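Long-range contact in GH127 beta-L-arabinofuranoside (Geobacillus stearothermophilus, PDB 4QK0), which probably hydrolyses terminal beta-L-arabinofuranosidic linkages in arabinose-containing sugars: residues A291-W296 against G354-V359. Numbering follows the deposited sequence.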
ATOM      1  N   ALA A 291     -32.336   2.030  -6.743  1.00 28.97           N
ATOM      2  CA  ALA A 291     -30.988   1.470  -6.892  1.00 28.87           C
ATOM      3  C   ALA A 291     -29.949   2.591  -6.984  1.00 26.93           C
ATOM      4  O   ALA A 291     -28.953   2.564  -6.294  1.00 28.30           O
ATOM      5  CB  ALA A 291     -30.906   0.570  -8.099  1.00 28.35           C
ATOM      6  N   CYS A 292     -30.249   3.613  -7.785  1.00 28.18           N
ATOM      7  CA  CYS A 292     -29.404   4.777  -7.917  1.00 29.62           C
ATOM      8  C   CYS A 292     -29.201   5.473  -6.617  1.00 29.39           C
ATOM      9  O   CYS A 292     -28.089   5.889  -6.344  1.00 29.47           O
ATOM     10  CB  CYS A 292     -29.945   5.776  -8.936  1.00 31.45           C
ATOM     11  SG  CYS A 292     -29.823   5.146 -10.644  1.00 37.09           S
ATOM     12  N   GLN A 293     -30.266   5.625  -5.825  1.00 29.27           N
ATOM     13  CA  GLN A 293     -30.177   6.361  -4.599  1.00 29.68           C
ATOM     14  C   GLN A 293     -29.336   5.589  -3.611  1.00 28.87           C
ATOM     15  O   GLN A 293     -28.605   6.194  -2.857  1.00 29.28           O
ATOM     16  CB  GLN A 293     -31.547   6.692  -4.001  1.00 35.77           C
ATOM     17  CG  GLN A 293     -32.254   7.792  -4.798  1.00 44.03           C
ATOM     18  CD  GLN A 293     -33.762   7.931  -4.489  1.00 47.48           C
ATOM     19  OE1 GLN A 293     -34.483   6.938  -4.310  1.00 47.06           O
ATOM     20  NE2 GLN A 293     -34.245   9.168  -4.481  1.00 49.70           N
ATOM     21  N   THR A 294     -29.465   4.276  -3.603  1.00 26.10           N
ATOM     22  CA  THR A 294     -28.737   3.426  -2.693  1.00 28.00           C
ATOM     23  C   THR A 294     -27.245   3.489  -3.063  1.00 27.53           C
ATOM     24  O   THR A 294     -26.413   3.609  -2.194  1.00 24.48           O
ATOM     25  CB  THR A 294     -29.252   1.989  -2.804  1.00 28.19           C
ATOM     26  OG1 THR A 294     -30.595   1.985  -2.322  1.00 32.86           O
ATOM     27  CG2 THR A 294     -28.438   1.010  -1.973  1.00 29.10           C
ATOM     28  N   LEU A 295     -26.952   3.469  -4.354  1.00 22.20           N
ATOM     29  CA  LEU A 295     -25.580   3.546  -4.797  1.00 22.26           C
ATOM     30  C   LEU A 295     -24.987   4.916  -4.556  1.00 23.62           C
ATOM     31  O   LEU A 295     -23.845   5.012  -4.145  1.00 25.21           O
ATOM     32  CB  LEU A 295     -25.462   3.147  -6.244  1.00 22.68           C
ATOM     33  CG  LEU A 295     -25.688   1.639  -6.434  1.00 20.84           C
ATOM     34  CD1 LEU A 295     -26.086   1.320  -7.856  1.00 22.66           C
ATOM     35  CD2 LEU A 295     -24.443   0.854  -6.099  1.00 23.65           C
ATOM     36  N   TRP A 296     -25.778   5.966  -4.751  1.00 22.78           N
ATOM     37  CA  TRP A 296     -25.351   7.305  -4.455  1.00 22.60           C
ATOM     38  C   TRP A 296     -24.927   7.461  -3.023  1.00 23.87           C
ATOM     39  O   TRP A 296     -23.912   8.090  -2.722  1.00 25.56           O
ATOM     40  CB  TRP A 296     -26.483   8.303  -4.707  1.00 20.64           C
ATOM     41  CG  TRP A 296     -26.143   9.652  -4.232  1.00 18.36           C
ATOM     42  CD1 TRP A 296     -26.496  10.224  -3.080  1.00 18.04           C
ATOM     43  CD2 TRP A 296     -25.318  10.580  -4.908  1.00 19.21           C
ATOM     44  NE1 TRP A 296     -25.952  11.467  -2.984  1.00 19.64           N
ATOM     45  CE2 TRP A 296     -25.229  11.709  -4.106  1.00 19.43           C
ATOM     46  CE3 TRP A 296     -24.687  10.569  -6.139  1.00 19.92           C
ATOM     47  CZ2 TRP A 296     -24.547  12.819  -4.473  1.00 23.97           C
ATOM     48  CZ3 TRP A 296     -23.980  11.634  -6.514  1.00 22.27           C
ATOM     49  CH2 TRP A 296     -23.893  12.774  -5.674  1.00 24.65           C
ATOM     50  N   GLY A 354     -30.157  19.353  -3.143  1.00 24.47           N
ATOM     51  CA  GLY A 354     -28.915  20.075  -3.002  1.00 28.58           C
ATOM     52  C   GLY A 354     -27.699  19.179  -2.710  1.00 30.11           C
ATOM     53  O   GLY A 354     -26.604  19.506  -3.133  1.00 28.33           O
ATOM     54  N   LYS A 355     -27.884  18.035  -2.061  1.00 31.19           N
ATOM     55  CA  LYS A 355     -26.735  17.156  -1.769  1.00 34.05           C
ATOM     56  C   LYS A 355     -26.053  16.652  -3.023  1.00 32.56           C
ATOM     57  O   LYS A 355     -24.871  16.418  -3.011  1.00 36.49           O
ATOM     58  CB  LYS A 355     -27.118  16.016  -0.847  1.00 39.37           C
ATOM     59  CG  LYS A 355     -27.821  14.846  -1.543  1.00 45.71           C
ATOM     60  CD  LYS A 355     -28.608  13.928  -0.553  1.00 49.09           C
ATOM     61  CE  LYS A 355     -29.574  13.000  -1.276  1.00 44.60           C
ATOM     62  NZ  LYS A 355     -29.650  11.642  -0.748  1.00 43.96           N
ATOM     63  N   TYR A 356     -26.776  16.566  -4.133  1.00 31.54           N
ATOM     64  CA  TYR A 356     -26.209  16.157  -5.403  1.00 29.21           C
ATOM     65  C   TYR A 356     -25.326  17.252  -5.947  1.00 32.83           C
ATOM     66  O   TYR A 356     -24.219  17.011  -6.481  1.00 26.61           O
ATOM     67  CB  TYR A 356     -27.288  15.792  -6.455  1.00 29.62           C
ATOM     68  CG  TYR A 356     -28.259  14.689  -5.995  1.00 32.50           C
ATOM     69  CD1 TYR A 356     -27.799  13.573  -5.317  1.00 35.48           C
ATOM     70  CD2 TYR A 356     -29.608  14.742  -6.273  1.00 32.37           C
ATOM     71  CE1 TYR A 356     -28.656  12.575  -4.905  1.00 34.97           C
ATOM     72  CE2 TYR A 356     -30.481  13.744  -5.850  1.00 31.71           C
ATOM     73  CZ  TYR A 356     -30.007  12.683  -5.152  1.00 32.74           C
ATOM     74  OH  TYR A 356     -30.842  11.675  -4.757  1.00 33.47           O
ATOM     75  N   ALA A 357     -25.825  18.473  -5.869  1.00 30.84           N
ATOM     76  CA  ALA A 357     -25.078  19.572  -6.412  1.00 32.71           C
ATOM     77  C   ALA A 357     -23.888  19.893  -5.506  1.00 29.53           C
ATOM     78  O   ALA A 357     -22.905  20.431  -5.970  1.00 31.41           O
ATOM     79  CB  ALA A 357     -25.978  20.796  -6.625  1.00 29.96           C
ATOM     80  N   ASP A 358     -24.009  19.587  -4.229  1.00 26.55           N
ATOM     81  CA  ASP A 358     -22.941  19.767  -3.251  1.00 28.83           C
ATOM     82  C   ASP A 358     -21.758  18.908  -3.640  1.00 23.47           C
ATOM     83  O   ASP A 358     -20.635  19.421  -3.716  1.00 21.84           O
ATOM     84  CB  ASP A 358     -23.391  19.435  -1.837  1.00 28.15           C
ATOM     85  CG  ASP A 358     -24.315  20.505  -1.247  1.00 31.21           C
ATOM     86  OD1 ASP A 358     -24.392  21.686  -1.759  1.00 32.10           O
ATOM     87  OD2 ASP A 358     -24.943  20.173  -0.218  1.00 25.76           O
ATOM     88  N   VAL A 359     -22.023  17.678  -4.019  1.00 21.37           N
ATOM     89  CA  VAL A 359     -20.994  16.782  -4.531  1.00 20.80           C
ATOM     90  C   VAL A 359     -20.429  17.235  -5.858  1.00 25.44           C
ATOM     91  O   VAL A 359     -19.190  17.200  -6.081  1.00 24.53           O
ATOM     92  CB  VAL A 359     -21.500  15.354  -4.602  1.00 20.84           C
ATOM     93  CG1 VAL A 359     -20.517  14.430  -5.262  1.00 21.78           C
ATOM     94  CG2 VAL A 359     -21.711  14.852  -3.191  1.00 25.05           C
TER
HETATM   95  O   HOH W   1     -30.180   8.988  -2.142  1.00 58.52           O
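W296 and Y356 meet where the helix segments 291-296 and 354-359 run with their axes 13.1 Å apart at closest and their directions 49° apart, too wide a spacing for backbones to touch, so large side chains bridge it. W296 sends its indole across with CG anti to the backbone N (chi1 172°). The edge of the Y356 ring comes down on one face of that indole, CD1 lying 3.4 Å from W296 CE2, and the rings stand nearly perpendicular at 85° in a T-shaped stack. Farther out, the benzene end of the indole reaches V359, with CH2 3.7 Å from V359 CB. Near the indole plane, at its edge, sits the K355 carbonyl O, 3.9 Å from W296 CZ2. The K355 chain runs back alongside the indole, its CG 4.1 Å from W296 NE1; its NZ makes a salt bridge to E297 and also donates to a water, 3.0 Å away, that in turn donates to Q293 O. E351 OE1 accepts from Q293 NE2 and is hydrogen-bonded to Y356 OH. Cutting W296 back to an alanine is likely to open a gap between the helices, taking from Y356 and V359 the surface they pack on. W343, edge-to-face with W296, and L340, touching V359, bring helix 334-350 into this buried layer, which joins helices 286-302 and 354-365 within the (alpha/alpha)6 barrel of the GH127 catalytic domain.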